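Local coordinates for protein pyruvate kinase (Cryptosporidium parvum, PDB 4DRS) that probably catalyses the last step of glycolysis, transferring phosphate from phosphoenolpyruvate to ADP to give pyruvate and ATP, at residues T133-T138 with S146-C151; L173-L178 with I185-L190; P125-A130 with S192-E197; K158-G163 with M201-C206. All blocks are in the same frame, centred on the assembly; numbering follows the deposited sequence.

Contact 1: residues T133-T138 with S146-C151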
loop_
_atom_site.group_PDB
_atom_site.type_symbol
_atom_site.label_atom_id
_atom_site.label_comp_id
_atom_site.label_asym_id
_atom_site.label_seq_id
_atom_site.Cartn_x
_atom_site.Cartn_y
_atom_site.Cartn_z
ATOM N N THR A 133 17.919 -28.138 -57.161
ATOM C CA THR A 133 17.015 -29.089 -56.517
ATOM C C THR A 133 17.797 -30.036 -55.606
ATOM O O THR A 133 18.548 -30.895 -56.080
ATOM C CB THR A 133 16.166 -29.888 -57.535
ATOM O OG1 THR A 133 17.006 -30.773 -58.285
ATOM C CG2 THR A 133 15.422 -28.952 -58.487
ATOM N N LEU A 134 17.622 -29.857 -54.298
ATOM C CA LEU A 134 18.302 -30.680 -53.301
ATOM C C LEU A 134 17.452 -31.875 -52.879
ATOM O O LEU A 134 16.286 -31.721 -52.511
ATOM C CB LEU A 134 18.680 -29.845 -52.071
ATOM C CG LEU A 134 19.277 -30.585 -50.868
ATOM C CD1 LEU A 134 20.747 -30.925 -51.085
ATOM C CD2 LEU A 134 19.091 -29.776 -49.596
ATOM N N LYS A 135 18.054 -33.059 -52.936
ATOM C CA LYS A 135 17.415 -34.293 -52.493
ATOM C C LYS A 135 17.751 -34.557 -51.025
ATOM O O LYS A 135 18.850 -34.232 -50.566
ATOM C CB LYS A 135 17.877 -35.461 -53.368
ATOM C CG LYS A 135 17.145 -36.775 -53.135
ATOM C CD LYS A 135 17.723 -37.879 -54.006
ATOM C CE LYS A 135 17.084 -39.224 -53.697
ATOM N NZ LYS A 135 17.651 -40.309 -54.543
ATOM N N ILE A 136 16.798 -35.129 -50.293
ATOM C CA ILE A 136 16.999 -35.493 -48.892
ATOM C C ILE A 136 16.499 -36.918 -48.653
ATOM O O ILE A 136 15.293 -37.164 -48.629
ATOM C CB ILE A 136 16.297 -34.505 -47.923
ATOM C CG1 ILE A 136 16.736 -33.059 -48.196
ATOM C CG2 ILE A 136 16.592 -34.874 -46.474
ATOM C CD1 ILE A 136 15.871 -32.003 -47.540
ATOM N N THR A 137 17.435 -37.852 -48.491
ATOM C CA THR A 137 17.102 -39.257 -48.243
ATOM C C THR A 137 16.928 -39.536 -46.747
ATOM O O THR A 137 17.430 -38.782 -45.911
ATOM C CB THR A 137 18.153 -40.216 -48.857
ATOM O OG1 THR A 137 17.794 -41.577 -48.581
ATOM C CG2 THR A 137 19.551 -39.934 -48.306
ATOM N N THR A 138 16.206 -40.608 -46.425
ATOM C CA THR A 138 16.013 -41.036 -45.035
ATOM C C THR A 138 17.006 -42.138 -44.650
ATOM O O THR A 138 17.028 -42.601 -43.505
ATOM C CB THR A 138 14.567 -41.509 -44.765
ATOM O OG1 THR A 138 14.246 -42.610 -45.624
ATOM C CG2 THR A 138 13.577 -40.377 -44.997
ATOM N N SER A 146 26.452 -32.244 -52.230
ATOM C CA SER A 146 25.784 -30.968 -52.474
ATOM C C SER A 146 24.432 -31.153 -53.167
ATOM O O SER A 146 23.718 -30.180 -53.427
ATOM C CB SER A 146 26.685 -30.067 -53.325
ATOM O OG SER A 146 26.145 -28.764 -53.457
ATOM N N GLU A 147 24.088 -32.405 -53.459
ATOM C CA GLU A 147 22.887 -32.723 -54.228
ATOM C C GLU A 147 21.918 -33.613 -53.449
ATOM O O GLU A 147 20.700 -33.474 -53.583
ATOM C CB GLU A 147 23.271 -33.389 -55.555
ATOM C CG GLU A 147 24.259 -32.584 -56.394
ATOM C CD GLU A 147 25.081 -33.449 -57.334
ATOM O OE1 GLU A 147 24.492 -34.084 -58.236
ATOM O OE2 GLU A 147 26.320 -33.484 -57.174
ATOM N N CYS A 148 22.460 -34.521 -52.639
ATOM C CA CYS A 148 21.646 -35.446 -51.851
ATOM C C CYS A 148 22.182 -35.610 -50.429
ATOM O O CYS A 148 23.134 -36.360 -50.197
ATOM C CB CYS A 148 21.551 -36.806 -52.554
ATOM S SG CYS A 148 20.652 -38.076 -51.631
ATOM N N ILE A 149 21.566 -34.899 -49.484
ATOM C CA ILE A 149 21.918 -35.020 -48.064
ATOM C C ILE A 149 21.053 -36.064 -47.351
ATOM O O ILE A 149 20.085 -36.580 -47.919
ATOM C CB ILE A 149 21.849 -33.666 -47.310
ATOM C CG1 ILE A 149 20.435 -33.071 -47.367
ATOM C CG2 ILE A 149 22.891 -32.693 -47.851
ATOM C CD1 ILE A 149 20.149 -32.048 -46.285
ATOM N N SER A 150 21.410 -36.360 -46.106
ATOM C CA SER A 150 20.725 -37.383 -45.327
ATOM C C SER A 150 19.841 -36.777 -44.237
ATOM O O SER A 150 19.944 -35.588 -43.927
ATOM C CB SER A 150 21.745 -38.343 -44.717
ATOM O OG SER A 150 21.104 -39.500 -44.220
ATOM N N CYS A 151 18.978 -37.611 -43.660
ATOM C CA CYS A 151 18.014 -37.183 -42.651
ATOM C C CYS A 151 17.770 -38.301 -41.637
ATOM O O CYS A 151 17.660 -39.474 -42.007
ATOM C CB CYS A 151 16.703 -36.780 -43.330
ATOM S SG CYS A 151 15.392 -36.181 -42.240
#

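Contact 2: residues L173-L178 with I185-L190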
loop_
_atom_site.group_PDB
_atom_site.type_symbol
_atom_site.label_atom_id
_atom_site.label_comp_id
_atom_site.label_asym_id
_atom_site.label_seq_id
_atom_site.Cartn_x
_atom_site.Cartn_y
_atom_site.Cartn_z
ATOM N N LEU A 173 19.056 -22.991 -44.379
ATOM C CA LEU A 173 18.682 -23.556 -45.665
ATOM C C LEU A 173 17.164 -23.720 -45.742
ATOM O O LEU A 173 16.595 -24.658 -45.174
ATOM C CB LEU A 173 19.400 -24.890 -45.899
ATOM C CG LEU A 173 19.159 -25.647 -47.208
ATOM C CD1 LEU A 173 19.571 -24.824 -48.419
ATOM C CD2 LEU A 173 19.904 -26.970 -47.179
ATOM N N SER A 174 16.521 -22.780 -46.433
ATOM C CA SER A 174 15.078 -22.806 -46.640
ATOM C C SER A 174 14.772 -23.457 -47.982
ATOM O O SER A 174 15.292 -23.038 -49.019
ATOM C CB SER A 174 14.501 -21.391 -46.582
ATOM O OG SER A 174 13.088 -21.410 -46.662
ATOM N N THR A 175 13.940 -24.494 -47.950
ATOM C CA THR A 175 13.602 -25.257 -49.150
ATOM C C THR A 175 12.091 -25.432 -49.300
ATOM O O THR A 175 11.316 -25.014 -48.436
ATOM C CB THR A 175 14.280 -26.644 -49.152
ATOM O OG1 THR A 175 13.925 -27.358 -47.961
ATOM C CG2 THR A 175 15.800 -26.517 -49.238
ATOM N N GLN A 176 11.681 -26.049 -50.406
ATOM C CA GLN A 176 10.273 -26.313 -50.674
ATOM C C GLN A 176 10.134 -27.623 -51.441
ATOM O O GLN A 176 10.786 -27.822 -52.469
ATOM C CB GLN A 176 9.657 -25.156 -51.463
ATOM C CG GLN A 176 8.140 -25.194 -51.558
ATOM C CD GLN A 176 7.582 -24.061 -52.397
ATOM O OE1 GLN A 176 8.040 -23.810 -53.513
ATOM N NE2 GLN A 176 6.579 -23.372 -51.864
ATOM N N VAL A 177 9.278 -28.507 -50.933
ATOM C CA VAL A 177 9.112 -29.851 -51.490
ATOM C C VAL A 177 8.619 -29.813 -52.936
ATOM O O VAL A 177 7.663 -29.103 -53.259
ATOM C CB VAL A 177 8.155 -30.708 -50.629
ATOM C CG1 VAL A 177 8.087 -32.137 -51.151
ATOM C CG2 VAL A 177 8.591 -30.704 -49.171
ATOM N N LEU A 178 9.295 -30.574 -53.795
ATOM C CA LEU A 178 8.909 -30.725 -55.197
ATOM C C LEU A 178 8.403 -32.137 -55.482
ATOM O O LEU A 178 7.547 -32.335 -56.346
ATOM C CB LEU A 178 10.087 -30.408 -56.123
ATOM C CG LEU A 178 10.753 -29.029 -56.065
ATOM C CD1 LEU A 178 11.966 -29.020 -56.983
ATOM C CD2 LEU A 178 9.790 -27.911 -56.441
ATOM N N ILE A 185 12.744 -37.089 -50.135
ATOM C CA ILE A 185 12.036 -35.946 -50.714
ATOM C C ILE A 185 12.998 -35.121 -51.565
ATOM O O ILE A 185 14.204 -35.109 -51.316
ATOM C CB ILE A 185 11.371 -35.029 -49.651
ATOM C CG1 ILE A 185 12.410 -34.467 -48.669
ATOM C CG2 ILE A 185 10.238 -35.759 -48.933
ATOM C CD1 ILE A 185 11.900 -33.327 -47.814
ATOM N N VAL A 186 12.459 -34.450 -52.577
ATOM C CA VAL A 186 13.239 -33.531 -53.399
ATOM C C VAL A 186 12.718 -32.118 -53.155
ATOM O O VAL A 186 11.523 -31.853 -53.297
ATOM C CB VAL A 186 13.172 -33.887 -54.904
ATOM C CG1 VAL A 186 14.075 -32.970 -55.718
ATOM C CG2 VAL A 186 13.559 -35.342 -55.131
ATOM N N CYS A 187 13.624 -31.224 -52.772
ATOM C CA CYS A 187 13.268 -29.847 -52.457
ATOM C C CYS A 187 13.919 -28.862 -53.420
ATOM O O CYS A 187 14.835 -29.219 -54.164
ATOM C CB CYS A 187 13.672 -29.512 -51.022
ATOM S SG CYS A 187 12.862 -30.522 -49.765
ATOM N N LYS A 188 13.430 -27.625 -53.400
ATOM C CA LYS A 188 14.005 -26.549 -54.196
ATOM C C LYS A 188 14.607 -25.505 -53.261
ATOM O O LYS A 188 13.885 -24.853 -52.499
ATOM C CB LYS A 188 12.938 -25.918 -55.096
ATOM C CG LYS A 188 13.485 -24.957 -56.143
ATOM C CD LYS A 188 12.368 -24.283 -56.931
ATOM C CE LYS A 188 11.657 -23.217 -56.108
ATOM N NZ LYS A 188 10.554 -22.575 -56.876
ATOM N N VAL A 189 15.932 -25.368 -53.322
ATOM C CA VAL A 189 16.665 -24.405 -52.495
ATOM C C VAL A 189 16.181 -22.987 -52.794
ATOM O O VAL A 189 16.276 -22.513 -53.929
ATOM C CB VAL A 189 18.194 -24.521 -52.699
ATOM C CG1 VAL A 189 18.932 -23.462 -51.891
ATOM C CG2 VAL A 189 18.680 -25.911 -52.308
ATOM N N LEU A 190 15.647 -22.327 -51.769
ATOM C CA LEU A 190 15.037 -21.007 -51.925
ATOM C C LEU A 190 16.035 -19.869 -51.719
ATOM O O LEU A 190 15.975 -18.857 -52.418
ATOM C CB LEU A 190 13.840 -20.842 -50.978
ATOM C CG LEU A 190 12.697 -21.863 -51.062
ATOM C CD1 LEU A 190 11.808 -21.789 -49.830
ATOM C CD2 LEU A 190 11.875 -21.701 -52.334
#

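Contact 3: residues P125-A130 with S192-E197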
loop_
_atom_site.group_PDB
_atom_site.type_symbol
_atom_site.label_atom_id
_atom_site.label_comp_id
_atom_site.label_asym_id
_atom_site.label_seq_id
_atom_site.Cartn_x
_atom_site.Cartn_y
_atom_site.Cartn_z
ATOM N N PRO A 125 32.418 -29.624 -45.038
ATOM C CA PRO A 125 31.173 -28.841 -45.141
ATOM C C PRO A 125 30.805 -28.427 -46.565
ATOM O O PRO A 125 31.680 -28.335 -47.429
ATOM C CB PRO A 125 31.461 -27.599 -44.285
ATOM C CG PRO A 125 32.945 -27.537 -44.166
ATOM C CD PRO A 125 33.387 -28.968 -44.142
ATOM N N ILE A 126 29.514 -28.175 -46.796
ATOM C CA ILE A 126 28.992 -27.893 -48.141
ATOM C C ILE A 126 28.002 -26.717 -48.178
ATOM O O ILE A 126 27.132 -26.591 -47.312
ATOM C CB ILE A 126 28.337 -29.148 -48.773
ATOM C CG1 ILE A 126 29.345 -30.305 -48.851
ATOM C CG2 ILE A 126 27.806 -28.837 -50.166
ATOM C CD1 ILE A 126 28.728 -31.675 -49.039
ATOM N N GLU A 127 28.148 -25.873 -49.200
ATOM C CA GLU A 127 27.269 -24.721 -49.421
ATOM C C GLU A 127 26.271 -24.997 -50.542
ATOM O O GLU A 127 26.520 -25.837 -51.412
ATOM C CB GLU A 127 28.090 -23.482 -49.786
ATOM C CG GLU A 127 29.228 -23.160 -48.832
ATOM C CD GLU A 127 29.954 -21.880 -49.201
ATOM O OE1 GLU A 127 30.488 -21.794 -50.332
ATOM O OE2 GLU A 127 29.999 -20.960 -48.358
ATOM N N LEU A 128 25.151 -24.275 -50.528
ATOM C CA LEU A 128 24.120 -24.424 -51.557
ATOM C C LEU A 128 23.682 -23.087 -52.158
ATOM O O LEU A 128 23.784 -22.039 -51.515
ATOM C CB LEU A 128 22.905 -25.189 -51.010
ATOM C CG LEU A 128 23.084 -26.623 -50.489
ATOM C CD1 LEU A 128 21.736 -27.219 -50.138
ATOM C CD2 LEU A 128 23.792 -27.524 -51.490
ATOM N N LYS A 129 23.201 -23.144 -53.398
ATOM C CA LYS A 129 22.738 -21.967 -54.130
ATOM C C LYS A 129 21.257 -22.103 -54.491
ATOM O O LYS A 129 20.805 -23.176 -54.893
ATOM C CB LYS A 129 23.585 -21.760 -55.391
ATOM C CG LYS A 129 23.389 -20.418 -56.082
ATOM C CD LYS A 129 24.187 -20.336 -57.373
ATOM C CE LYS A 129 23.942 -19.017 -58.089
ATOM N NZ LYS A 129 24.688 -18.940 -59.375
ATOM N N ALA A 130 20.513 -21.006 -54.343
ATOM C CA ALA A 130 19.085 -20.964 -54.663
ATOM C C ALA A 130 18.801 -21.380 -56.104
ATOM O O ALA A 130 19.535 -21.006 -57.020
ATOM C CB ALA A 130 18.527 -19.575 -54.393
ATOM N N SER A 192 20.320 -18.979 -50.911
ATOM C CA SER A 192 21.703 -19.465 -50.934
ATOM C C SER A 192 22.444 -19.196 -49.622
ATOM O O SER A 192 22.750 -18.044 -49.302
ATOM C CB SER A 192 22.471 -18.826 -52.096
ATOM O OG SER A 192 21.704 -18.828 -53.286
ATOM N N VAL A 193 22.731 -20.265 -48.875
ATOM C CA VAL A 193 23.429 -20.175 -47.579
ATOM C C VAL A 193 24.405 -21.353 -47.397
ATOM O O VAL A 193 24.406 -22.298 -48.191
ATOM C CB VAL A 193 22.432 -20.095 -46.385
ATOM C CG1 VAL A 193 23.159 -19.912 -45.060
ATOM C CG2 VAL A 193 21.441 -18.952 -46.566
ATOM N N THR A 194 25.234 -21.276 -46.355
ATOM C CA THR A 194 26.221 -22.312 -46.031
ATOM C C THR A 194 25.885 -23.059 -44.729
ATOM O O THR A 194 25.548 -22.439 -43.717
ATOM C CB THR A 194 27.650 -21.722 -45.961
ATOM O OG1 THR A 194 28.555 -22.696 -45.425
ATOM C CG2 THR A 194 27.699 -20.454 -45.101
ATOM N N ILE A 195 25.983 -24.390 -44.770
ATOM C CA ILE A 195 25.674 -25.252 -43.615
ATOM C C ILE A 195 26.660 -26.418 -43.460
ATOM O O ILE A 195 27.322 -26.813 -44.421
ATOM C CB ILE A 195 24.236 -25.828 -43.677
ATOM C CG1 ILE A 195 23.980 -26.525 -45.022
ATOM C CG2 ILE A 195 23.198 -24.745 -43.399
ATOM C CD1 ILE A 195 22.976 -27.657 -44.952
ATOM N N GLY A 196 26.737 -26.968 -42.248
ATOM C CA GLY A 196 27.607 -28.110 -41.959
ATOM C C GLY A 196 26.868 -29.422 -41.753
ATOM O O GLY A 196 25.779 -29.629 -42.296
ATOM N N GLU A 197 27.474 -30.310 -40.966
ATOM C CA GLU A 197 26.908 -31.628 -40.667
ATOM C C GLU A 197 26.042 -31.573 -39.410
ATOM O O GLU A 197 26.073 -30.580 -38.674
ATOM C CB GLU A 197 28.023 -32.661 -40.470
ATOM C CG GLU A 197 28.986 -32.801 -41.640
ATOM C CD GLU A 197 30.041 -33.874 -41.427
ATOM O OE1 GLU A 197 30.549 -34.410 -42.435
ATOM O OE2 GLU A 197 30.368 -34.186 -40.261
#

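Contact 4: residues K158-G163 with M201-C206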
loop_
_atom_site.group_PDB
_atom_site.type_symbol
_atom_site.label_atom_id
_atom_site.label_comp_id
_atom_site.label_asym_id
_atom_site.label_seq_id
_atom_site.Cartn_x
_atom_site.Cartn_y
_atom_site.Cartn_z
ATOM N N LYS A 158 6.228 -39.026 -45.208
ATOM C CA LYS A 158 4.828 -39.086 -44.793
ATOM C C LYS A 158 4.431 -37.927 -43.870
ATOM O O LYS A 158 3.363 -37.956 -43.258
ATOM C CB LYS A 158 4.538 -40.432 -44.112
ATOM C CG LYS A 158 4.872 -41.649 -44.968
ATOM C CD LYS A 158 4.659 -42.962 -44.229
ATOM C CE LYS A 158 3.198 -43.384 -44.233
ATOM N NZ LYS A 158 3.019 -44.802 -43.814
ATOM N N SER A 159 5.285 -36.909 -43.783
ATOM C CA SER A 159 5.058 -35.774 -42.883
ATOM C C SER A 159 4.958 -34.433 -43.609
ATOM O O SER A 159 4.500 -33.442 -43.034
ATOM C CB SER A 159 6.155 -35.710 -41.818
ATOM O OG SER A 159 6.153 -36.886 -41.029
ATOM N N VAL A 160 5.402 -34.408 -44.862
ATOM C CA VAL A 160 5.299 -33.215 -45.702
ATOM C C VAL A 160 4.338 -33.443 -46.871
ATOM O O VAL A 160 3.876 -34.562 -47.098
ATOM C CB VAL A 160 6.680 -32.750 -46.236
ATOM C CG1 VAL A 160 7.600 -32.364 -45.086
ATOM C CG2 VAL A 160 7.322 -33.816 -47.118
ATOM N N GLN A 161 4.033 -32.371 -47.594
ATOM C CA GLN A 161 3.291 -32.460 -48.853
ATOM C C GLN A 161 3.941 -31.547 -49.890
ATOM O O GLN A 161 4.761 -30.697 -49.538
ATOM C CB GLN A 161 1.810 -32.117 -48.650
ATOM C CG GLN A 161 1.552 -30.833 -47.874
ATOM C CD GLN A 161 0.086 -30.446 -47.838
ATOM O OE1 GLN A 161 -0.782 -31.262 -47.529
ATOM N NE2 GLN A 161 -0.196 -29.186 -48.145
ATOM N N ILE A 162 3.597 -31.738 -51.163
ATOM C CA ILE A 162 4.111 -30.881 -52.231
ATOM C C ILE A 162 3.824 -29.426 -51.865
ATOM O O ILE A 162 2.666 -29.042 -51.689
ATOM C CB ILE A 162 3.481 -31.218 -53.609
ATOM C CG1 ILE A 162 3.617 -32.716 -53.944
ATOM C CG2 ILE A 162 4.050 -30.323 -54.708
ATOM C CD1 ILE A 162 5.021 -33.207 -54.248
ATOM N N GLY A 163 4.881 -28.634 -51.713
ATOM C CA GLY A 163 4.737 -27.223 -51.361
ATOM C C GLY A 163 5.143 -26.861 -49.941
ATOM O O GLY A 163 5.345 -25.681 -49.639
ATOM N N MET A 201 16.878 -29.503 -38.191
ATOM C CA MET A 201 15.891 -29.490 -39.266
ATOM C C MET A 201 14.507 -29.193 -38.704
ATOM O O MET A 201 14.160 -29.651 -37.616
ATOM C CB MET A 201 15.894 -30.812 -40.036
ATOM C CG MET A 201 15.611 -30.656 -41.523
ATOM S SD MET A 201 15.866 -32.156 -42.495
ATOM C CE MET A 201 14.191 -32.789 -42.570
ATOM N N ASN A 202 13.726 -28.415 -39.447
ATOM C CA ASN A 202 12.403 -27.988 -39.002
ATOM C C ASN A 202 11.347 -28.155 -40.084
ATOM O O ASN A 202 11.619 -27.941 -41.268
ATOM C CB ASN A 202 12.439 -26.530 -38.555
ATOM C CG ASN A 202 13.429 -26.282 -37.433
ATOM O OD1 ASN A 202 13.206 -26.687 -36.291
ATOM N ND2 ASN A 202 14.529 -25.602 -37.754
ATOM N N LEU A 203 10.140 -28.528 -39.662
ATOM C CA LEU A 203 9.009 -28.687 -40.571
ATOM C C LEU A 203 7.825 -27.823 -40.119
ATOM O O LEU A 203 6.920 -28.315 -39.434
ATOM C CB LEU A 203 8.600 -30.164 -40.679
ATOM C CG LEU A 203 9.668 -31.218 -40.993
ATOM C CD1 LEU A 203 9.068 -32.611 -40.902
ATOM C CD2 LEU A 203 10.309 -30.996 -42.355
ATOM N N PRO A 204 7.831 -26.525 -40.499
ATOM C CA PRO A 204 6.773 -25.580 -40.124
ATOM C C PRO A 204 5.389 -26.030 -40.586
ATOM O O PRO A 204 5.220 -26.437 -41.738
ATOM C CB PRO A 204 7.178 -24.291 -40.850
ATOM C CG PRO A 204 8.647 -24.412 -41.050
ATOM C CD PRO A 204 8.879 -25.870 -41.306
ATOM N N GLY A 205 4.418 -25.964 -39.678
ATOM C CA GLY A 205 3.043 -26.366 -39.969
ATOM C C GLY A 205 2.836 -27.862 -40.159
ATOM O O GLY A 205 1.753 -28.295 -40.560
ATOM N N CYS A 206 3.870 -28.650 -39.872
ATOM C CA CYS A 206 3.801 -30.101 -40.016
ATOM C C CYS A 206 3.961 -30.793 -38.666
ATOM O O CYS A 206 4.765 -30.374 -37.831
ATOM C CB CYS A 206 4.865 -30.603 -41.000
ATOM S SG CYS A 206 4.744 -29.931 -42.678
#

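Contact 1: residues T133-T138 with S146-C151
Three backbone hydrogen bonds join Lys135 and Thr137 to Glu147 and Ile149. Lys135 N donates to Glu147 O at 2.8 Å. Lys135 O accepts from Ile149 N at 3.0 Å, with the donor tilted 26° from the carbonyl plane. Lys135 thus bonds to the residues before and after Cys148, the parallel pattern. Thr137 N donates to Ile149 O at 3.0 Å. Apolar contacts fill the face of Ile136 and Ile149. Their side chains lie side by side and point the same way, with CG1 of Ile136 3.8 Å from CG1 of Ile149. Leu134 crosses Ile149 at about a right angle, and its CD2 is 4.2 Å from CD1 of Ile149. Ile136 CG2 also meets Cys151 CB at 3.7 Å. On the other face Cys148 SG sits between the Lys135 chain, 3.8 Å from CD, and the methyl CG2 of Thr137. Thr137 OG1 is anti to the backbone N (chi1 180°), which turns CG2 to the sulfur while OG1 bonds to Asp139 N. The extended Lys135 chain makes a cation-pi contact with Phe184. The edge pair therefore has one buried aliphatic face and one mixed face, where carbon and sulfur meet and the polar groups find partners elsewhere.

Contact 2: residues L173-L178 with I185-L190
Leu190 lies over the backbone of Ser174 and Thr175. Its CD1 is 3.4 Å from Ser174 OG and 3.5 Å from Thr175 O, while CD2 touches Gln176 CB. CG is anti to the carbonyl carbon (chi1 -57°), which lays the branch along the partner strand. At the other end Leu178 crosses the Lys188 chain obliquely, with CD1 3.8 Å from Lys188 CB. The opposite face carries Thr175, Val177 and Cys187. Thr175 CB packs on Cys187 CB at 3.5 Å, and Thr175 OG1 bonds to Val166 O in the next strand. Leu173 CD1 meets Val189 CG1 at 3.8 Å, their side chains at about a right angle. The backbones form an antiparallel hairpin, with Val177 and Cys187 a non-hydrogen-bonded pair. Leu178 N donates to Val186 O at 2.6 Å, nearly straight at 167°. Lys188 N gives a bond to Gln176 O at 2.8 Å, but the return bond from Gln176 N to Lys188 O is weak. Leu190 N adds a bond to Ser174 O at 2.9 Å. The strand directions differ by 125°, so the hairpin is strongly twisted. Backbone bonds hold its strands together while the side chains of Thr175, Val177 and Cys187 pack inward.

Contact 3: residues P125-A130 with S192-E197
Ser192 has the most surface buried here, and its hydroxyl reaches across to the backbone of Lys129 and Ala130. Ser192 OG accepts a hydrogen bond from Ala130 N at 2.7 Å, almost straight at 175°. The small first torsion (chi1 -44°) keeps OG beside its own backbone N and over the partner segment. Lys129 CA and Ala130 CB each lie 3.4 Å from this OG. Ser192 also brings its CA to 3.4 Å from Leu128 O, a CA-H...O contact. Leu128 comes next in surface buried by the contact. Its N donates to Val193 O at 3.2 Å, with an angle of 171° at the hydrogen. Its side chain leaves this pair of segments to pack on Leu173 and Ser146. Ile195 is the third. Its CG1 stands between the backbone N and the carbonyl carbon and approaches Ile126 O at 3.9 Å, and its side chain also touches Leu173. Ile126 lies on the same face and packs on Leu120. On the exposed face Glu127 and Thr194 run side by side and point the same way. Glu127 OE2 is 3.4 Å from Thr194 CB, and Glu127 CG is 3.5 Å from Thr194 OG1. This is a short two-stranded antiparallel ribbon at the surface. It joins the early and late parts of the small beta domain that pyruvate kinases insert after the third strand of their TIM barrel.

Contact 4: residues K158-G163 with M201-C206
Leu203 to Cys206 form a type II beta turn that sets both end residues against Ser159 and Val160. The turn is closed by a bond from Cys206 N to Leu203 O of 3.1 Å. Pro204 and Gly205 are its two central residues, and Gly205 takes the positive phi (70°) that this turn type needs at its third position. The turn follows edge strand 201-202 of the small beta domain. The segment 158-163 is an irregular loop leading into strand 165-168. The contact is small and has no polar bond between the segments. Val160 and Leu203 carry its apolar part. Their side chains cross at about a right angle, with Val160 CG1 4.1 Å from Leu203 CD2. Both continue into the domain core, Val160 against Val177 and Ile180, Leu203 against Val166. Ser159 CB adds a looser touch to Leu203 CD1 at 4.4 Å. The hydroxyl of Ser159 is engaged elsewhere, with Leu155 O and Tyr153 OH. Cys206 has SG anti to its carbonyl carbon (chi1 -60°), which brings the sulfur to the loop. Val160 CG1 stands 4.5 Å from this SG. The closest approach is at the loop backbone, where Cys206 CB and SG each lie 3.5 Å from Ser159 O.

All four contacts belong to the small domain that in pyruvate kinases closes over the active site. Contacts 1 and 2 are neighbours in one mixed sheet, centres about 10 Å apart, and Cys187 N probably donates to Leu134 O at 2.7 Å. Contact 3 ties the ends of the stretch holding them. Its Leu128 CD1 touches Leu134 CD2 of contact 1 and Leu173 CD2 of contact 2. Contact 4 meets strand 173-180 of the hairpin, where Gly163 N probably bonds to Val177 O at 3.2 Å. Arg116 binds ADP, though none is bound in this chain. The side chain of Arg116 is about 8 Å from that of Cys151, about 11 Å from Ile195 and about 12 Å from Leu203.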